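Local coordinates for protein endonuclease V (Bacillus subtilis, PDB 3GA2) that probably repairs deaminated DNA by a magnesium-dependent cut of the strand at the second phosphodiester bond 3' to a deoxyinosine, at residues A[41-46]-A[108-113]; A[46-51]-A[228-233]; A[54-59]-A[80-85]; A[61-66]-A[219-224]; A[74-79]-A[100-105]. The protein carries 1 engineered substitution. All blocks are in the same frame, centred on the assembly; numbering follows the deposited sequence.

Interaction 1: residues A[41-46]-A[108-113]; sequences TTAGVD and TEPDVF. Engineered in segment 41-46: Thr42 (natural residue Gly).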
# COMPACT_ATOMS: atom_id res chain seq x y z
N THR A 41 4.91 2.06 -16.24
CA THR A 41 4.53 2.98 -15.18
C THR A 41 4.38 2.30 -13.82
O THR A 41 4.18 1.09 -13.73
CB THR A 41 3.18 3.66 -15.51
OG1 THR A 41 2.19 2.65 -15.74
CG2 THR A 41 3.30 4.54 -16.74
N THR A 42 4.49 3.09 -12.75
CA THR A 42 4.32 2.58 -11.40
C THR A 42 3.49 3.66 -10.69
O THR A 42 3.67 4.86 -10.95
CB THR A 42 5.67 2.34 -10.66
OG1 THR A 42 6.25 3.59 -10.27
CG2 THR A 42 6.65 1.60 -11.55
N ALA A 43 2.56 3.25 -9.85
CA ALA A 43 1.74 4.22 -9.14
C ALA A 43 1.97 4.12 -7.64
O ALA A 43 2.39 3.07 -7.14
CB ALA A 43 0.26 4.00 -9.47
N GLY A 44 1.71 5.22 -6.94
CA GLY A 44 1.86 5.24 -5.50
C GLY A 44 0.53 5.61 -4.90
O GLY A 44 -0.16 6.50 -5.41
N VAL A 45 0.15 4.94 -3.81
CA VAL A 45 -1.12 5.19 -3.16
C VAL A 45 -0.94 5.52 -1.68
O VAL A 45 -0.18 4.85 -0.97
CB VAL A 45 -2.05 3.95 -3.23
CG1 VAL A 45 -3.46 4.32 -2.82
CG2 VAL A 45 -2.03 3.37 -4.64
N ASP A 46 -1.62 6.56 -1.23
CA ASP A 46 -1.55 6.91 0.18
C ASP A 46 -2.90 7.50 0.58
O ASP A 46 -3.71 7.86 -0.28
CB ASP A 46 -0.41 7.90 0.44
CG ASP A 46 0.15 7.76 1.85
OD1 ASP A 46 1.35 8.08 2.05
OD2 ASP A 46 -0.60 7.33 2.74
N THR A 108 -4.57 6.66 -16.98
CA THR A 108 -3.49 5.72 -17.29
C THR A 108 -3.81 4.36 -16.68
O THR A 108 -4.81 4.21 -15.97
CB THR A 108 -2.15 6.20 -16.73
OG1 THR A 108 -2.21 6.24 -15.30
CG2 THR A 108 -1.81 7.58 -17.26
N GLU A 109 -2.97 3.38 -16.96
CA GLU A 109 -3.17 2.04 -16.44
C GLU A 109 -1.84 1.61 -15.82
O GLU A 109 -1.02 0.97 -16.47
CB GLU A 109 -3.56 1.07 -17.56
CG GLU A 109 -4.01 -0.31 -17.08
CD GLU A 109 -4.39 -1.25 -18.23
OE1 GLU A 109 -5.16 -0.82 -19.12
OE2 GLU A 109 -3.94 -2.42 -18.23
N PRO A 110 -1.60 1.98 -14.55
CA PRO A 110 -0.34 1.62 -13.90
C PRO A 110 -0.09 0.12 -13.92
O PRO A 110 -1.02 -0.67 -13.72
CB PRO A 110 -0.52 2.15 -12.48
CG PRO A 110 -1.42 3.35 -12.68
CD PRO A 110 -2.44 2.80 -13.66
N ASP A 111 1.16 -0.27 -14.18
CA ASP A 111 1.54 -1.68 -14.21
C ASP A 111 1.70 -2.26 -12.81
O ASP A 111 1.60 -3.47 -12.62
CB ASP A 111 2.86 -1.89 -14.96
CG ASP A 111 2.79 -1.46 -16.42
OD1 ASP A 111 1.90 -1.95 -17.15
OD2 ASP A 111 3.64 -0.65 -16.84
N VAL A 112 1.97 -1.39 -11.84
CA VAL A 112 2.15 -1.81 -10.45
C VAL A 112 1.81 -0.66 -9.50
O VAL A 112 2.09 0.50 -9.80
CB VAL A 112 3.61 -2.25 -10.16
CG1 VAL A 112 4.57 -1.12 -10.44
CG2 VAL A 112 3.75 -2.70 -8.70
N PHE A 113 1.19 -0.99 -8.37
CA PHE A 113 0.81 0.01 -7.38
C PHE A 113 1.54 -0.20 -6.06
O PHE A 113 1.47 -1.28 -5.48
CB PHE A 113 -0.69 -0.04 -7.08
CG PHE A 113 -1.57 0.44 -8.20
CD1 PHE A 113 -2.29 1.63 -8.07
CD2 PHE A 113 -1.73 -0.32 -9.36
CE1 PHE A 113 -3.16 2.05 -9.07
CE2 PHE A 113 -2.61 0.10 -10.36
CZ PHE A 113 -3.33 1.29 -10.22
O HOH W 1 1.11 1.70 -18.03

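Interaction 2: residues A[46-51]-A[228-233]; sequences DLAYWE and VLRTFY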
# COMPACT_ATOMS: atom_id res chain seq x y z
N ASP A 46 -1.62 6.56 -1.23
CA ASP A 46 -1.55 6.91 0.18
C ASP A 46 -2.90 7.50 0.58
O ASP A 46 -3.71 7.86 -0.28
CB ASP A 46 -0.41 7.90 0.44
CG ASP A 46 0.15 7.76 1.85
OD1 ASP A 46 1.35 8.08 2.05
OD2 ASP A 46 -0.60 7.33 2.74
N LEU A 47 -3.13 7.57 1.89
CA LEU A 47 -4.38 8.07 2.44
C LEU A 47 -4.08 8.91 3.68
O LEU A 47 -3.17 8.59 4.44
CB LEU A 47 -5.25 6.87 2.85
CG LEU A 47 -6.78 6.94 2.85
CD1 LEU A 47 -7.27 8.36 3.07
CD2 LEU A 47 -7.28 6.39 1.53
N ALA A 48 -4.85 9.98 3.87
CA ALA A 48 -4.68 10.86 5.02
C ALA A 48 -6.04 11.13 5.65
O ALA A 48 -7.04 11.26 4.95
CB ALA A 48 -4.02 12.17 4.60
N TYR A 49 -6.07 11.22 6.98
CA TYR A 49 -7.31 11.46 7.71
C TYR A 49 -7.19 12.64 8.66
O TYR A 49 -6.09 13.04 9.05
CB TYR A 49 -7.70 10.22 8.51
CG TYR A 49 -7.64 8.94 7.71
CD1 TYR A 49 -6.43 8.31 7.45
CD2 TYR A 49 -8.81 8.36 7.20
CE1 TYR A 49 -6.37 7.15 6.70
CE2 TYR A 49 -8.76 7.20 6.45
CZ TYR A 49 -7.53 6.60 6.20
OH TYR A 49 -7.48 5.45 5.45
N TRP A 50 -8.34 13.19 9.05
CA TRP A 50 -8.38 14.32 9.97
C TRP A 50 -9.79 14.50 10.53
O TRP A 50 -10.77 14.14 9.88
CB TRP A 50 -7.96 15.60 9.25
CG TRP A 50 -9.00 16.11 8.30
CD1 TRP A 50 -9.93 17.08 8.55
CD2 TRP A 50 -9.24 15.65 6.97
NE1 TRP A 50 -10.74 17.25 7.45
CE2 TRP A 50 -10.34 16.39 6.47
CE3 TRP A 50 -8.64 14.69 6.15
CZ2 TRP A 50 -10.85 16.19 5.18
CZ3 TRP A 50 -9.15 14.49 4.87
CH2 TRP A 50 -10.25 15.24 4.40
N GLU A 51 -9.88 15.07 11.73
CA GLU A 51 -11.16 15.32 12.38
C GLU A 51 -11.86 16.50 11.71
O GLU A 51 -11.21 17.48 11.36
CB GLU A 51 -10.94 15.63 13.86
CG GLU A 51 -9.97 16.78 14.12
CD GLU A 51 -9.83 17.12 15.60
OE1 GLU A 51 -10.83 17.54 16.21
OE2 GLU A 51 -8.71 16.96 16.15
N VAL A 228 -0.98 17.76 1.68
CA VAL A 228 -1.29 19.10 1.18
C VAL A 228 -2.79 19.24 0.92
O VAL A 228 -3.37 20.29 1.18
CB VAL A 228 -0.49 19.42 -0.11
CG1 VAL A 228 -0.87 18.46 -1.22
CG2 VAL A 228 -0.75 20.85 -0.54
N LEU A 229 -3.42 18.18 0.40
CA LEU A 229 -4.85 18.23 0.14
C LEU A 229 -5.62 18.27 1.45
O LEU A 229 -6.62 18.98 1.57
CB LEU A 229 -5.31 17.02 -0.67
CG LEU A 229 -5.13 17.09 -2.19
CD1 LEU A 229 -5.42 15.73 -2.78
CD2 LEU A 229 -6.07 18.15 -2.78
N ARG A 230 -5.17 17.49 2.44
CA ARG A 230 -5.83 17.48 3.73
C ARG A 230 -5.77 18.86 4.36
O ARG A 230 -6.77 19.37 4.86
CB ARG A 230 -5.17 16.46 4.68
CG ARG A 230 -5.72 16.51 6.10
CD ARG A 230 -5.12 15.44 6.99
NE ARG A 230 -3.67 15.55 7.10
CZ ARG A 230 -2.91 14.70 7.79
NH1 ARG A 230 -3.47 13.68 8.42
NH2 ARG A 230 -1.59 14.87 7.83
N THR A 231 -4.59 19.48 4.31
CA THR A 231 -4.39 20.81 4.87
C THR A 231 -5.29 21.80 4.16
O THR A 231 -5.80 22.74 4.77
CB THR A 231 -2.92 21.28 4.72
OG1 THR A 231 -2.04 20.31 5.29
CG2 THR A 231 -2.72 22.62 5.43
N PHE A 232 -5.48 21.60 2.86
CA PHE A 232 -6.33 22.49 2.08
C PHE A 232 -7.77 22.40 2.56
O PHE A 232 -8.40 23.42 2.85
CB PHE A 232 -6.24 22.14 0.59
CG PHE A 232 -7.18 22.92 -0.27
CD1 PHE A 232 -8.43 22.41 -0.62
CD2 PHE A 232 -6.83 24.18 -0.76
CE1 PHE A 232 -9.30 23.13 -1.43
CE2 PHE A 232 -7.69 24.91 -1.57
CZ PHE A 232 -8.93 24.38 -1.90
N TYR A 233 -8.30 21.19 2.65
CA TYR A 233 -9.67 20.99 3.09
C TYR A 233 -9.88 21.50 4.51
O TYR A 233 -10.91 22.11 4.82
CB TYR A 233 -10.05 19.52 3.02
CG TYR A 233 -10.07 18.94 1.62
CD1 TYR A 233 -10.86 19.50 0.62
CD2 TYR A 233 -9.32 17.80 1.32
CE1 TYR A 233 -10.92 18.94 -0.65
CE2 TYR A 233 -9.37 17.23 0.05
CZ TYR A 233 -10.18 17.80 -0.93
OH TYR A 233 -10.25 17.21 -2.17

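Interaction 3: residues A[54-59]-A[80-85]; sequences GEPYGV and GRISVP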
# COMPACT_ATOMS: atom_id res chain seq x y z
N GLY A 54 -16.80 16.74 13.77
CA GLY A 54 -17.23 15.59 14.55
C GLY A 54 -17.20 14.28 13.78
O GLY A 54 -17.41 13.21 14.36
N GLU A 55 -16.96 14.35 12.48
CA GLU A 55 -16.90 13.15 11.65
C GLU A 55 -15.52 12.98 11.03
O GLU A 55 -14.88 13.95 10.64
CB GLU A 55 -17.96 13.20 10.55
CG GLU A 55 -19.39 13.23 11.06
CD GLU A 55 -19.80 14.60 11.56
OE1 GLU A 55 -20.87 14.71 12.20
OE2 GLU A 55 -19.04 15.56 11.32
N PRO A 56 -15.05 11.73 10.93
CA PRO A 56 -13.74 11.42 10.36
C PRO A 56 -13.74 11.40 8.83
O PRO A 56 -14.62 10.80 8.21
CB PRO A 56 -13.43 10.05 10.94
CG PRO A 56 -14.78 9.40 10.92
CD PRO A 56 -15.69 10.50 11.44
N TYR A 57 -12.77 12.08 8.23
CA TYR A 57 -12.66 12.12 6.77
C TYR A 57 -11.35 11.54 6.28
O TYR A 57 -10.42 11.30 7.05
CB TYR A 57 -12.78 13.56 6.26
CG TYR A 57 -14.16 14.15 6.35
CD1 TYR A 57 -14.69 14.57 7.57
CD2 TYR A 57 -14.95 14.30 5.20
CE1 TYR A 57 -15.97 15.13 7.65
CE2 TYR A 57 -16.22 14.86 5.27
CZ TYR A 57 -16.72 15.27 6.50
OH TYR A 57 -17.98 15.82 6.56
N GLY A 58 -11.28 11.31 4.97
CA GLY A 58 -10.07 10.76 4.39
C GLY A 58 -9.89 11.14 2.93
O GLY A 58 -10.86 11.27 2.18
N VAL A 59 -8.64 11.32 2.54
CA VAL A 59 -8.32 11.67 1.16
C VAL A 59 -7.27 10.71 0.63
O VAL A 59 -6.18 10.59 1.19
CB VAL A 59 -7.78 13.10 1.04
CG1 VAL A 59 -7.46 13.42 -0.42
CG2 VAL A 59 -8.79 14.09 1.58
N GLY A 80 -13.86 11.97 0.94
CA GLY A 80 -15.17 11.70 1.50
C GLY A 80 -15.12 11.29 2.96
O GLY A 80 -14.07 10.90 3.46
N ARG A 81 -16.26 11.38 3.65
CA ARG A 81 -16.31 11.01 5.07
C ARG A 81 -16.03 9.52 5.22
O ARG A 81 -16.70 8.68 4.61
CB ARG A 81 -17.68 11.33 5.66
CG ARG A 81 -17.77 11.14 7.17
CD ARG A 81 -19.14 11.53 7.71
NE ARG A 81 -20.19 10.63 7.23
CZ ARG A 81 -20.32 9.36 7.62
NH1 ARG A 81 -19.45 8.84 8.48
NH2 ARG A 81 -21.30 8.62 7.14
N ILE A 82 -15.02 9.19 6.02
CA ILE A 82 -14.66 7.80 6.25
C ILE A 82 -15.65 7.16 7.21
O ILE A 82 -16.12 7.81 8.14
CB ILE A 82 -13.23 7.70 6.84
CG1 ILE A 82 -12.53 6.46 6.29
CG2 ILE A 82 -13.30 7.63 8.36
CD1 ILE A 82 -12.10 6.61 4.85
N SER A 83 -15.97 5.89 6.98
CA SER A 83 -16.92 5.18 7.83
C SER A 83 -16.34 4.90 9.21
O SER A 83 -15.22 4.42 9.34
CB SER A 83 -17.33 3.86 7.17
OG SER A 83 -16.21 3.01 6.98
N VAL A 84 -17.11 5.22 10.25
CA VAL A 84 -16.67 5.00 11.63
C VAL A 84 -16.53 3.51 11.90
O VAL A 84 -17.46 2.73 11.69
CB VAL A 84 -17.68 5.61 12.63
CG1 VAL A 84 -19.08 5.11 12.33
CG2 VAL A 84 -17.28 5.24 14.05
N PRO A 85 -15.36 3.08 12.40
CA PRO A 85 -15.10 1.67 12.70
C PRO A 85 -16.01 1.09 13.78
O PRO A 85 -15.84 1.38 14.96
CB PRO A 85 -13.63 1.67 13.11
CG PRO A 85 -13.48 3.00 13.77
CD PRO A 85 -14.22 3.92 12.82

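Interaction 4: residues A[61-66]-A[219-224]; sequences CIIVID and VRLADL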
# COMPACT_ATOMS: atom_id res chain seq x y z
N CYS A 61 -4.77 9.71 -2.46
CA CYS A 61 -4.10 10.23 -3.64
C CYS A 61 -3.34 9.12 -4.34
O CYS A 61 -2.72 8.26 -3.69
CB CYS A 61 -3.09 11.32 -3.27
SG CYS A 61 -3.78 12.89 -2.71
N ILE A 62 -3.41 9.12 -5.66
CA ILE A 62 -2.69 8.15 -6.46
C ILE A 62 -1.80 8.98 -7.37
O ILE A 62 -2.27 9.86 -8.09
CB ILE A 62 -3.65 7.29 -7.32
CG1 ILE A 62 -4.49 6.39 -6.41
CG2 ILE A 62 -2.84 6.44 -8.30
CD1 ILE A 62 -5.49 5.53 -7.16
N ILE A 63 -0.50 8.71 -7.32
CA ILE A 63 0.47 9.41 -8.14
C ILE A 63 1.05 8.39 -9.10
O ILE A 63 1.59 7.38 -8.66
CB ILE A 63 1.62 9.98 -7.29
CG1 ILE A 63 1.07 10.79 -6.13
CG2 ILE A 63 2.53 10.83 -8.17
CD1 ILE A 63 0.25 12.00 -6.55
N VAL A 64 0.92 8.64 -10.39
CA VAL A 64 1.45 7.74 -11.40
C VAL A 64 2.71 8.33 -12.00
O VAL A 64 2.73 9.49 -12.39
CB VAL A 64 0.43 7.53 -12.55
CG1 VAL A 64 0.93 6.45 -13.50
CG2 VAL A 64 -0.94 7.15 -11.98
N ILE A 65 3.79 7.56 -12.03
CA ILE A 65 5.02 8.06 -12.62
C ILE A 65 5.44 7.17 -13.79
O ILE A 65 4.98 6.04 -13.91
CB ILE A 65 6.19 8.12 -11.60
CG1 ILE A 65 6.56 6.71 -11.12
CG2 ILE A 65 5.80 9.01 -10.41
CD1 ILE A 65 7.93 6.63 -10.50
N ASP A 66 6.30 7.71 -14.64
CA ASP A 66 6.83 6.97 -15.79
C ASP A 66 7.91 6.10 -15.17
O ASP A 66 8.76 6.60 -14.43
CB ASP A 66 7.43 7.94 -16.81
CG ASP A 66 8.13 7.24 -17.95
OD1 ASP A 66 9.25 6.73 -17.75
OD2 ASP A 66 7.55 7.18 -19.05
N VAL A 219 5.44 6.57 -3.71
CA VAL A 219 4.80 6.64 -2.40
C VAL A 219 5.11 7.95 -1.68
O VAL A 219 4.24 8.51 -1.02
CB VAL A 219 5.22 5.45 -1.51
CG1 VAL A 219 4.47 5.48 -0.19
CG2 VAL A 219 4.95 4.14 -2.24
N ARG A 220 6.34 8.44 -1.81
CA ARG A 220 6.71 9.69 -1.15
C ARG A 220 5.88 10.83 -1.73
O ARG A 220 5.44 11.72 -1.00
CB ARG A 220 8.20 9.98 -1.36
CG ARG A 220 8.66 11.28 -0.73
CD ARG A 220 10.00 11.72 -1.28
NE ARG A 220 10.53 12.87 -0.54
CZ ARG A 220 11.65 13.52 -0.85
NH1 ARG A 220 12.36 13.14 -1.91
NH2 ARG A 220 12.05 14.54 -0.11
N LEU A 221 5.66 10.81 -3.04
CA LEU A 221 4.86 11.85 -3.68
C LEU A 221 3.39 11.77 -3.27
O LEU A 221 2.76 12.79 -3.00
CB LEU A 221 5.00 11.77 -5.21
CG LEU A 221 6.40 12.18 -5.69
CD1 LEU A 221 6.52 12.06 -7.20
CD2 LEU A 221 6.67 13.62 -5.25
N ALA A 222 2.85 10.56 -3.21
CA ALA A 222 1.45 10.41 -2.82
C ALA A 222 1.26 10.90 -1.39
O ALA A 222 0.29 11.60 -1.09
CB ALA A 222 1.03 8.95 -2.93
N ASP A 223 2.18 10.54 -0.50
CA ASP A 223 2.11 10.95 0.89
C ASP A 223 2.08 12.47 1.00
O ASP A 223 1.23 13.04 1.68
CB ASP A 223 3.30 10.37 1.66
CG ASP A 223 3.22 10.59 3.15
OD1 ASP A 223 2.09 10.59 3.70
OD2 ASP A 223 4.28 10.75 3.79
N LEU A 224 3.01 13.13 0.32
CA LEU A 224 3.07 14.59 0.34
C LEU A 224 1.80 15.20 -0.24
O LEU A 224 1.36 16.26 0.20
CB LEU A 224 4.28 15.08 -0.45
CG LEU A 224 5.68 14.77 0.10
CD1 LEU A 224 6.73 15.17 -0.92
CD2 LEU A 224 5.90 15.51 1.41

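Interaction 5: residues A[74-79]-A[100-105]; sequences EKVHSM and IEAAKK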
# COMPACT_ATOMS: atom_id res chain seq x y z
N GLU A 74 0.48 11.52 -14.04
CA GLU A 74 -0.92 11.67 -13.66
C GLU A 74 -1.12 11.70 -12.15
O GLU A 74 -0.41 11.03 -11.39
CB GLU A 74 -1.76 10.54 -14.28
CG GLU A 74 -3.23 10.55 -13.86
CD GLU A 74 -4.08 9.55 -14.62
OE1 GLU A 74 -3.65 8.38 -14.79
OE2 GLU A 74 -5.19 9.92 -15.05
N LYS A 75 -2.08 12.50 -11.71
CA LYS A 75 -2.40 12.60 -10.29
C LYS A 75 -3.91 12.67 -10.13
O LYS A 75 -4.59 13.42 -10.84
CB LYS A 75 -1.75 13.85 -9.67
CG LYS A 75 -0.24 13.82 -9.68
CD LYS A 75 0.36 14.79 -8.68
CE LYS A 75 0.05 16.23 -9.03
NZ LYS A 75 0.67 17.17 -8.05
N VAL A 76 -4.45 11.87 -9.22
CA VAL A 76 -5.88 11.85 -8.96
C VAL A 76 -6.08 11.70 -7.47
O VAL A 76 -5.16 11.34 -6.74
CB VAL A 76 -6.60 10.66 -9.65
CG1 VAL A 76 -6.52 10.80 -11.16
CG2 VAL A 76 -5.98 9.34 -9.19
N HIS A 77 -7.29 11.98 -7.00
CA HIS A 77 -7.56 11.84 -5.59
C HIS A 77 -9.04 11.61 -5.36
O HIS A 77 -9.87 11.91 -6.22
CB HIS A 77 -7.08 13.07 -4.81
CG HIS A 77 -7.90 14.29 -5.04
ND1 HIS A 77 -9.12 14.50 -4.43
CD2 HIS A 77 -7.70 15.36 -5.85
CE1 HIS A 77 -9.63 15.64 -4.85
NE2 HIS A 77 -8.79 16.18 -5.71
N SER A 78 -9.34 11.06 -4.20
CA SER A 78 -10.71 10.78 -3.82
C SER A 78 -10.85 11.37 -2.42
O SER A 78 -9.90 11.35 -1.63
CB SER A 78 -10.92 9.26 -3.79
OG SER A 78 -12.29 8.94 -3.63
N MSE A 79 -12.02 11.91 -2.11
CA MSE A 79 -12.26 12.50 -0.80
C MSE A 79 -13.69 12.24 -0.35
O MSE A 79 -14.62 12.28 -1.15
CB MSE A 79 -11.97 14.01 -0.85
CG MSE A 79 -11.98 14.72 0.50
SE MSE A 79 -13.74 15.33 1.06
CE MSE A 79 -13.78 16.99 0.07
N ILE A 100 -10.63 2.74 -4.45
CA ILE A 100 -11.28 2.34 -5.69
C ILE A 100 -11.77 3.56 -6.45
O ILE A 100 -11.61 3.64 -7.67
CB ILE A 100 -12.47 1.41 -5.40
CG1 ILE A 100 -12.02 0.24 -4.53
CG2 ILE A 100 -13.06 0.91 -6.71
CD1 ILE A 100 -10.84 -0.51 -5.09
N GLU A 101 -12.37 4.50 -5.74
CA GLU A 101 -12.88 5.72 -6.35
C GLU A 101 -11.79 6.46 -7.10
O GLU A 101 -11.98 6.90 -8.23
CB GLU A 101 -13.48 6.64 -5.29
CG GLU A 101 -14.99 6.67 -5.29
CD GLU A 101 -15.56 6.96 -6.66
OE1 GLU A 101 -15.14 7.97 -7.28
OE2 GLU A 101 -16.42 6.18 -7.13
N ALA A 102 -10.64 6.61 -6.44
CA ALA A 102 -9.50 7.30 -7.03
C ALA A 102 -8.99 6.55 -8.25
O ALA A 102 -8.78 7.13 -9.31
CB ALA A 102 -8.39 7.45 -5.98
N ALA A 103 -8.81 5.24 -8.09
CA ALA A 103 -8.33 4.40 -9.19
C ALA A 103 -9.23 4.52 -10.42
O ALA A 103 -8.75 4.48 -11.56
CB ALA A 103 -8.24 2.95 -8.73
N LYS A 104 -10.53 4.67 -10.18
CA LYS A 104 -11.50 4.79 -11.27
C LYS A 104 -11.33 6.09 -12.05
O LYS A 104 -11.77 6.21 -13.19
CB LYS A 104 -12.92 4.67 -10.71
CG LYS A 104 -13.18 3.29 -10.12
CD LYS A 104 -14.39 3.23 -9.20
CE LYS A 104 -15.68 3.14 -9.97
NZ LYS A 104 -16.82 3.01 -9.01
N LYS A 105 -10.66 7.06 -11.44
CA LYS A 105 -10.44 8.34 -12.09
C LYS A 105 -9.21 8.32 -12.99
O LYS A 105 -9.03 9.20 -13.82
CB LYS A 105 -10.31 9.45 -11.05
CG LYS A 105 -11.54 9.64 -10.18
CD LYS A 105 -11.31 10.73 -9.15
CE LYS A 105 -12.57 11.05 -8.37
NZ LYS A 105 -12.37 12.27 -7.52

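Interaction 1: residues A[41-46]-A[108-113]
Thr41 and Asp111 open the contact: Thr41 N gives a nearly straight hydrogen bond to Asp111 OD2 (3.1 Å, 162°), approaching the oxygen on its anti side and 28° out of the carboxylate plane. The backbone N of Asp111 returns weak bonds to Thr41 O and OG1, and one water bridges Thr41 OG1 and Glu109 O. Two residues on, Ala43 N meets Val112 O at 2.8 Å, starting a parallel pairing. Ala43 CB lies over a face of the Phe113 ring, 4.2 Å from its centroid, and against Pro110 CB at 3.6 Å, while Val45 CG2 touches the ring at its edge. The engineered Thr42 lies alongside Val112, CG2 against CG1. Asp111 CG sits beside its own N (chi1 -62°), and OD2 also accepts from Asn40 N; an alanine in place of Asp111 would probably leave two successive backbone N-H groups without their shared acceptor. Farther out, strand 55-66 pairs with 41-46 along its other edge, Val112 and Phe113 touch strand 140-144, and Thr42 reaches Pro218 of helix 217-235.

Interaction 2: residues A[46-51]-A[228-233]
Strand 46-51 and helix 228-233 run in nearly the same direction, their axes 25° apart and 8.7 Å at closest approach, with Ala48 and Arg230 nearest by CA. Arg230 carries the contact. Its CG stands anti to the backbone N (chi1 174°) and the bend at chi3 brings the guanidinium to the strand, where NH1 donates to Tyr49 O at 2.8 Å. That oxygen lies close to the guanidinium plane, and Ala48 CB sits over one face of the group. The aliphatic part of the same side chain slides past Trp50 in the opposite direction, with Arg230 CG 3.4 Å from Trp50 CE3; ring and guanidinium planes are almost perpendicular, so this is packing by methylenes and not a stacked cation. Beyond it, Trp50 CZ2 meets Tyr233 CB at 4.0 Å. Tyr49 leaves by the other face, its OH bonded to Glu95. The arrangement is that of a C-terminal helix laid on the sheet of an RNase H-like fold, whose strand 41-52 carries Asp46, a predicted magnesium ligand.

Interaction 3: residues A[54-59]-A[80-85]
Tyr57 and Arg81 face each other at an antiparallel non-hydrogen-bonded pair, their CA atoms 4.2 Å apart. The tyrosine ring lies over the neighbouring backbone: Arg81 CA sits 4.0 Å from the ring centroid, 30° off the normal, as a CH-pi contact, and Arg81 CB covers the same ring nearer its rim. A chi1 of -173° sends the Arg81 stem past the ring toward Glu55, and its CD packs on Glu55 CB at 3.5 Å. Ring and guanidinium stand 86° apart, so the charged end does not stack on the tyrosine. Pro56 and Ile82 meet at about a right angle, CG against CG2 at 3.4 Å, which is tight. Beneath these side chains the backbone does the pairing: Ile82 N donates to Pro56 O at 2.7 Å, Gly58 N to Gly80 O at 3.2 Å, and Gly80 N to Gly58 O only weakly. Replacing Tyr57 by a serine would probably strip the cover from the Arg81 backbone and leave the arginine stem freer to move. The segments belong to the hairpin of strands 55-66 and 72-81, with strand 41-52 next in the sheet. Although Glu55 and Arg81 are oppositely charged, Glu55 OE1 and Arg81 NE stay 6.5 Å apart; backbone bonds and carbon contacts, not a salt bridge, hold this end of the hairpin.

Interaction 4: residues A[61-66]-A[219-224]
Strand 61-66 and helix 219-224 pack with their directions 144° apart, and their axes approach to 7.5 Å. Ile63 and Ala222 mark the closest point, CA atoms 5.5 Å apart, a short separation allowed by the small alanine. Cys61, Ile63 and Ile65 all point to the helix, and Ile63 does most of the touching. Its CG1 stands anti to the carbonyl carbon (chi1 -52°), which presses that branch onto the helix backbone, 3.4 Å from Ala222 CA and 3.7 Å from Ala222 CB. The other branch, CG2, meets Leu221 CB at 4.0 Å, the two side chains crossing at about a right angle. Leu221 thereby covers Ile63 from the helix side, and its CD1 stretches to Ile65 CG2 at a looser 4.5 Å. At the opposite end Ala222 CB rests on Cys61 O at 3.9 Å, and Cys61 CB lies near Ala222 O. The contact is made by carbon packing, with Cys61 and two backbone carbonyls at one end, and both elements keep their own backbone bonds: Asp223 N to Val219 O and Leu224 N to Arg220 O in the helix, Ile63 to Gly44 in the sheet. Asp223 faces away and forms a salt bridge with Lys145. This is the helix-on-sheet layer of an RNase H-like fold, and it sets Ala222 against Asp46, the predicted magnesium ligand on the adjoining strand.

Interaction 5: residues A[74-79]-A[100-105]
Val76 and Ser78 meet Ala102 where helix 96-105 covers one face of the sheet at its outermost strand, 72-81, part of the alpha-beta layering of this RNase H-like fold. The helix segment runs 147° to strand 74-79, with axes 6.7 Å apart at their closest. Packing contacts come first. Ser78 CB lies 3.8 Å from Ala102 CB, and the smallness of both residues lets their CA atoms come within 4.9 Å. A chi1 of -170° swings Ser78 OG away from its own N and onto the helix, where it packs close on the methylene Glu101 CB at 3.1 Å. Val76 places its two methyls on successive parts of the helix: CG2 touches Ala102 O at 3.6 Å, and CG1 packs on Lys105 CB at 4.0 Å, the valine and the lysine stem sliding past each other in opposite directions. Ile62 of the next strand also reaches Ala102, so the alanine is packed from two strands. Of polar bonds the segments share one. Glu74 points to the helix side, but its carboxylate is engaged by Thr108 OG1 and Glu107 N in the loop that follows. His77 points the other way, to Leu229 and Tyr233 of helix 217-235, and leaves its carbonyl to the lysine. Lys105, extended beyond CG, puts NZ 2.8 Å from His77 O, with a C=O...N angle of 161°.

Interactions 1 and 4 are the buried ones, their centres 9 Å apart, and they meet through backbone pairing of strands 41-52 and 55-66; the first mixes backbone bonds with apolar packing, the second rests on packing alone. Interaction 2 lies at the surface and interactions 3 and 5 are partly buried, and in 2 and 5 a long basic side chain bonds to a strand carbonyl. Helix 217-235 serves both 2 and 4, covering one face of the sheet, while helix 96-105 of interaction 5 covers the other. Interaction 3 joins two strands within the sheet instead. Interactions 1 and 2 share Asp46, and Thr108 with Glu74 ties interaction 1 to interaction 5.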